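Local structure of capsular polysaccharide export system protein KpsC (Thermosulfurimonas dismutans, 6MGB) at residues E252-G257 and L290-A295; P266-A269 and L273-D276. The protein transfers Kdo in beta(2,4) linkage as a GT-B-type glycosyltransferase, probably from CMP-Kdo, in building the glycolipid anchor of bacterial capsular polysaccharides. All blocks are in the same frame, centred on the assembly; numbering follows the deposited sequence.

Interaction 1 of 2, residues E252-G257 and L290-A295. With C5P (cytidine-5'-monophosphate), chain D.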
loop_
_atom_site.group_PDB
_atom_site.type_symbol
_atom_site.label_atom_id
_atom_site.label_comp_id
_atom_site.label_asym_id
_atom_site.label_seq_id
_atom_site.Cartn_x
_atom_site.Cartn_y
_atom_site.Cartn_z
ATOM N N GLU A 252 -0.433 2.249 -8.194
ATOM C CA GLU A 252 -1.370 1.697 -9.166
ATOM C C GLU A 252 -1.350 2.506 -10.457
ATOM O O GLU A 252 -1.463 1.946 -11.554
ATOM C CB GLU A 252 -2.775 1.648 -8.566
ATOM C CG GLU A 252 -2.892 0.640 -7.436
ATOM C CD GLU A 252 -4.264 0.609 -6.800
ATOM O OE1 GLU A 252 -5.091 1.494 -7.107
ATOM O OE2 GLU A 252 -4.514 -0.306 -5.987
ATOM N N GLY A 253 -1.190 3.826 -10.347
ATOM C CA GLY A 253 -1.004 4.638 -11.538
ATOM C C GLY A 253 0.322 4.365 -12.223
ATOM O O GLY A 253 0.393 4.288 -13.453
ATOM N N LEU A 254 1.390 4.210 -11.438
ATOM C CA LEU A 254 2.692 3.881 -12.012
ATOM C C LEU A 254 2.634 2.559 -12.771
ATOM O O LEU A 254 3.228 2.424 -13.847
ATOM C CB LEU A 254 3.745 3.819 -10.904
ATOM C CG LEU A 254 5.202 4.100 -11.274
ATOM C CD1 LEU A 254 5.389 5.538 -11.731
ATOM C CD2 LEU A 254 6.103 3.804 -10.086
ATOM N N MET A 255 1.914 1.575 -12.227
ATOM C CA MET A 255 1.783 0.286 -12.897
ATOM C C MET A 255 1.107 0.419 -14.255
ATOM O O MET A 255 1.317 -0.421 -15.136
ATOM C CB MET A 255 1.004 -0.683 -12.006
ATOM C CG MET A 255 1.781 -1.133 -10.774
ATOM S SD MET A 255 0.742 -1.879 -9.499
ATOM C CE MET A 255 -0.016 -3.220 -10.412
ATOM N N LEU A 256 0.296 1.459 -14.444
ATOM C CA LEU A 256 -0.346 1.725 -15.723
ATOM C C LEU A 256 0.467 2.672 -16.600
ATOM O O LEU A 256 -0.028 3.106 -17.646
ATOM C CB LEU A 256 -1.749 2.298 -15.500
ATOM C CG LEU A 256 -2.723 1.416 -14.710
ATOM C CD1 LEU A 256 -4.010 2.171 -14.425
ATOM C CD2 LEU A 256 -3.019 0.123 -15.455
ATOM N N GLY A 257 1.693 3.001 -16.201
ATOM C CA GLY A 257 2.552 3.840 -17.015
ATOM C C GLY A 257 2.265 5.322 -16.946
ATOM O O GLY A 257 2.705 6.067 -17.827
ATOM N N LEU A 290 8.915 -2.871 -13.654
ATOM C CA LEU A 290 8.753 -4.311 -13.491
ATOM C C LEU A 290 9.509 -4.814 -12.268
ATOM O O LEU A 290 8.996 -5.647 -11.512
ATOM C CB LEU A 290 9.224 -5.036 -14.752
ATOM C CG LEU A 290 8.908 -6.532 -14.812
ATOM C CD1 LEU A 290 7.405 -6.766 -14.857
ATOM C CD2 LEU A 290 9.583 -7.173 -16.012
ATOM N N GLU A 291 10.725 -4.311 -12.047
ATOM C CA GLU A 291 11.496 -4.738 -10.883
ATOM C C GLU A 291 10.832 -4.285 -9.590
ATOM O O GLU A 291 10.722 -5.063 -8.636
ATOM C CB GLU A 291 12.923 -4.197 -10.969
ATOM C CG GLU A 291 13.782 -4.875 -12.027
ATOM C CD GLU A 291 15.140 -4.217 -12.187
ATOM O OE1 GLU A 291 15.286 -3.042 -11.788
ATOM O OE2 GLU A 291 16.059 -4.875 -12.713
ATOM N N LEU A 292 10.383 -3.030 -9.543
ATOM C CA LEU A 292 9.687 -2.529 -8.364
ATOM C C LEU A 292 8.430 -3.345 -8.090
ATOM O O LEU A 292 8.162 -3.735 -6.949
ATOM C CB LEU A 292 9.346 -1.052 -8.564
ATOM C CG LEU A 292 8.552 -0.344 -7.467
ATOM C CD1 LEU A 292 9.180 -0.553 -6.102
ATOM C CD2 LEU A 292 8.465 1.137 -7.789
ATOM N N PHE A 293 7.651 -3.619 -9.137
ATOM C CA PHE A 293 6.441 -4.418 -8.980
ATOM C C PHE A 293 6.763 -5.827 -8.495
ATOM O O PHE A 293 6.069 -6.365 -7.624
ATOM C CB PHE A 293 5.685 -4.462 -10.308
ATOM C CG PHE A 293 4.541 -5.434 -10.327
ATOM C CD1 PHE A 293 3.307 -5.081 -9.812
ATOM C CD2 PHE A 293 4.701 -6.700 -10.867
ATOM C CE1 PHE A 293 2.255 -5.974 -9.830
ATOM C CE2 PHE A 293 3.651 -7.596 -10.890
ATOM C CZ PHE A 293 2.428 -7.235 -10.370
ATOM N N ALA A 294 7.810 -6.445 -9.047
ATOM C CA ALA A 294 8.159 -7.808 -8.657
ATOM C C ALA A 294 8.450 -7.897 -7.163
ATOM O O ALA A 294 7.930 -8.775 -6.466
ATOM C CB ALA A 294 9.361 -8.291 -9.468
ATOM N N ALA A 295 9.285 -6.994 -6.650
ATOM C CA ALA A 295 9.605 -7.014 -5.227
ATOM C C ALA A 295 8.387 -6.656 -4.381
ATOM O O ALA A 295 8.091 -7.324 -3.383
ATOM C CB ALA A 295 10.757 -6.053 -4.937
HETATM O O3P C5P D . -2.720 4.081 0.338
HETATM P P C5P D . -4.188 4.435 0.401
HETATM O O1P C5P D . -4.341 5.937 0.181
HETATM O O2P C5P D . -4.972 4.043 1.638
HETATM O "O5'" C5P D . -4.855 3.716 -0.850
HETATM C "C5'" C5P D . -5.274 2.361 -0.792
HETATM C "C4'" C5P D . -5.988 1.970 -2.060
HETATM O "O4'" C5P D . -7.296 2.597 -2.082
HETATM C "C3'" C5P D . -5.327 2.436 -3.350
HETATM O "O3'" C5P D . -4.307 1.556 -3.790
HETATM C "C2'" C5P D . -6.499 2.534 -4.319
HETATM O "O2'" C5P D . -6.832 1.261 -4.854
HETATM C "C1'" C5P D . -7.627 2.994 -3.396
HETATM N N1 C5P D . -7.792 4.467 -3.411
HETATM C C2 C5P D . -8.887 5.099 -4.214
HETATM N N3 C5P D . -9.044 6.596 -4.221
HETATM C C4 C5P D . -8.140 7.440 -3.445
HETATM C C5 C5P D . -7.051 6.810 -2.646
HETATM C C6 C5P D . -6.894 5.314 -2.640
HETATM O O2 C5P D . -9.622 4.422 -4.844
HETATM N N4 C5P D . -8.291 8.892 -3.454
#
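L292 meets L254 tip to tip, one methyl on another: L292 CD2 lies 4.2 Å from L254 CD2. L112 of helix 107-114 also packs on L292. One residue on, F293 has CG anti to the backbone N (chi1 171°), and the side chains of F293 and M255 cross at about a right angle. M255 CE does the touching, 3.6 Å from F293 CE1 along an oblique line. The sulfur takes part in the same Met-aromatic contact, with M255 SD 5.3 Å from the F293 ring centroid and 73° off the ring normal. The bend at M255 chi3 (58°) turns CE toward the ring, and Y297 of helix 289-299 meets both M255 and F293. These buried contacts join helix 289-299 to helix 248-255 of the nucleotide-binding half of this GT-B enzyme. Helix 248-255 closes in a Schellman motif with G257, at positive phi, as the C-prime residue; G257 N bonds L254 O at 2.9 Å. From another side of that helix, E252 extends its carboxylate to the ribose of CMP. The ligand's O2' donates to E252 OE1 at 2.9 Å, while its O3' donates more weakly to E252 OE2 at 2.9 Å; O2' sits near both carboxylate oxygens. K140 N adds a weak hydrogen bond to E252 OE2.

Interaction 2 of 2, residues P266-A269 and L273-D276; sequences PFYA and LTRD
A269 ends a type I beta turn starting at P266, closed by A269 N to P266 O at 3.1 Å, and its CA comes 5.9 Å from that of T274, where the chain has come back to enter strand 275-276. That strand is an outermost one of the parallel sheet in the nucleotide-binding half of the GT-B fold, and the turn belongs to the loop linking it to its neighbour, strand 259-262. No direct hydrogen bond joins the turn to 273-276; side-chain packing and a water do so. The water donates to Y268 O at 2.8 Å and to T274 OG1, and accepts from L273 N. The two branches of T274 serve different neighbours: CG2 approaches the edge of the Y268 ring near its plane, 4.1 Å from Y268 CD2, while OG1 lies against the A269 backbone, 3.6 Å from A269 CA. Y268 CG lies between the backbone N and the carbonyl carbon (chi1 54°), which folds the ring back over its own turn: P266 CG sits over one face, 3.4 Å above the plane, and Y268 CD1 lies over the rim of the F267 ring. The Y268 hydroxyl reaches S247 O, a tie to a residue that binds CMP. A269 CB packs against the carboxylate of D276, 3.6 Å from OD1. With an alanine at D276, T274 OG1 would probably lose its carboxylate acceptor and keep the water as its remaining partner of those described, while A269 CB would lose the carboxylate beside it and G270 N its weak hydrogen bond to OD2. The bond concerned is short: T274 OG1 donates to D276 OD1 at 2.6 Å, meeting it on the syn side, 25° out of the carboxylate plane.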
loop_
_atom_site.group_PDB
_atom_site.type_symbol
_atom_site.label_atom_id
_atom_site.label_comp_id
_atom_site.label_asym_id
_atom_site.label_seq_id
_atom_site.Cartn_x
_atom_site.Cartn_y
_atom_site.Cartn_z
ATOM N N PRO A 266 6.605 7.820 -0.483
ATOM C CA PRO A 266 6.021 6.482 -0.305
ATOM C C PRO A 266 6.975 5.366 -0.707
ATOM O O PRO A 266 8.101 5.627 -1.141
ATOM C CB PRO A 266 4.781 6.521 -1.206
ATOM C CG PRO A 266 5.104 7.540 -2.246
ATOM C CD PRO A 266 5.926 8.583 -1.544
ATOM N N PHE A 267 6.532 4.113 -0.582
ATOM C CA PHE A 267 7.440 2.987 -0.778
ATOM C C PHE A 267 7.974 2.930 -2.203
ATOM O O PHE A 267 9.067 2.401 -2.434
ATOM C CB PHE A 267 6.735 1.675 -0.421
ATOM C CG PHE A 267 5.601 1.314 -1.343
ATOM C CD1 PHE A 267 5.819 0.505 -2.447
ATOM C CD2 PHE A 267 4.316 1.767 -1.096
ATOM C CE1 PHE A 267 4.778 0.163 -3.293
ATOM C CE2 PHE A 267 3.272 1.427 -1.940
ATOM C CZ PHE A 267 3.506 0.624 -3.039
ATOM N N TYR A 268 7.232 3.474 -3.163
ATOM C CA TYR A 268 7.596 3.402 -4.571
ATOM C C TYR A 268 8.317 4.649 -5.066
ATOM O O TYR A 268 8.696 4.702 -6.241
ATOM C CB TYR A 268 6.344 3.165 -5.423
ATOM C CG TYR A 268 5.252 4.173 -5.172
ATOM C CD1 TYR A 268 4.295 3.955 -4.190
ATOM C CD2 TYR A 268 5.184 5.348 -5.906
ATOM C CE1 TYR A 268 3.296 4.876 -3.953
ATOM C CE2 TYR A 268 4.192 6.274 -5.677
ATOM C CZ TYR A 268 3.249 6.034 -4.696
ATOM O OH TYR A 268 2.255 6.953 -4.457
ATOM N N ALA A 269 8.506 5.649 -4.213
ATOM C CA ALA A 269 9.211 6.861 -4.593
ATOM C C ALA A 269 10.707 6.713 -4.331
ATOM O O ALA A 269 11.146 5.870 -3.546
ATOM C CB ALA A 269 8.664 8.064 -3.825
ATOM N N LEU A 273 11.525 6.366 -10.770
ATOM C CA LEU A 273 10.313 6.207 -11.564
ATOM C C LEU A 273 9.293 7.313 -11.331
ATOM O O LEU A 273 8.287 7.366 -12.047
ATOM C CB LEU A 273 9.664 4.851 -11.260
ATOM C CG LEU A 273 10.513 3.623 -11.592
ATOM C CD1 LEU A 273 9.851 2.358 -11.072
ATOM C CD2 LEU A 273 10.748 3.522 -13.092
ATOM N N THR A 274 9.529 8.192 -10.362
ATOM C CA THR A 274 8.574 9.217 -9.977
ATOM C C THR A 274 9.250 10.579 -9.970
ATOM O O THR A 274 10.477 10.689 -9.910
ATOM C CB THR A 274 7.986 8.934 -8.590
ATOM O OG1 THR A 274 9.052 8.656 -7.673
ATOM C CG2 THR A 274 7.035 7.747 -8.637
ATOM N N ARG A 275 8.430 11.622 -10.028
ATOM C CA ARG A 275 8.901 12.988 -9.841
ATOM C C ARG A 275 8.752 13.317 -8.362
ATOM O O ARG A 275 7.634 13.493 -7.866
ATOM C CB ARG A 275 8.116 13.953 -10.723
ATOM C CG ARG A 275 7.765 13.356 -12.074
ATOM C CD ARG A 275 7.474 14.415 -13.114
ATOM N NE ARG A 275 8.638 15.255 -13.382
ATOM C CZ ARG A 275 8.729 16.104 -14.400
ATOM N NH1 ARG A 275 7.724 16.228 -15.257
ATOM N NH2 ARG A 275 9.826 16.830 -14.562
ATOM N N ASP A 276 9.876 13.387 -7.656
ATOM C CA ASP A 276 9.888 13.409 -6.200
ATOM C C ASP A 276 10.149 14.818 -5.686
ATOM O O ASP A 276 11.114 15.469 -6.103
ATOM C CB ASP A 276 10.953 12.454 -5.655
ATOM C CG ASP A 276 10.651 11.003 -5.967
ATOM O OD1 ASP A 276 9.460 10.663 -6.121
ATOM O OD2 ASP A 276 11.606 10.202 -6.058
HETATM O O HOH W 1 10.540 6.019 -7.832
#

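How the interactions relate
The centres of the two interactions lie 11 Å apart, and their segments touch. Along the chain the order is 252-257, 266-269, 273-276, 290-295, so interaction 2 falls wholly between the two halves of interaction 1. Helix 248-255 leads through strand 259-262 to the turn and strand 275-276, and helix 289-299 then runs on to strand 302-305 of the other, mixed sheet. L273 joins the two contacts: its CD1 is 3.8 Å from L292 CD2, and its O is 3.4 Å from L254 CD1. Y268 CB also packs on L292. One apolar cluster thus joins helices 248-255 and 289-299 to the loop before strand 275-276, near the CMP site, which E252 contacts directly and Y268 reaches through S247.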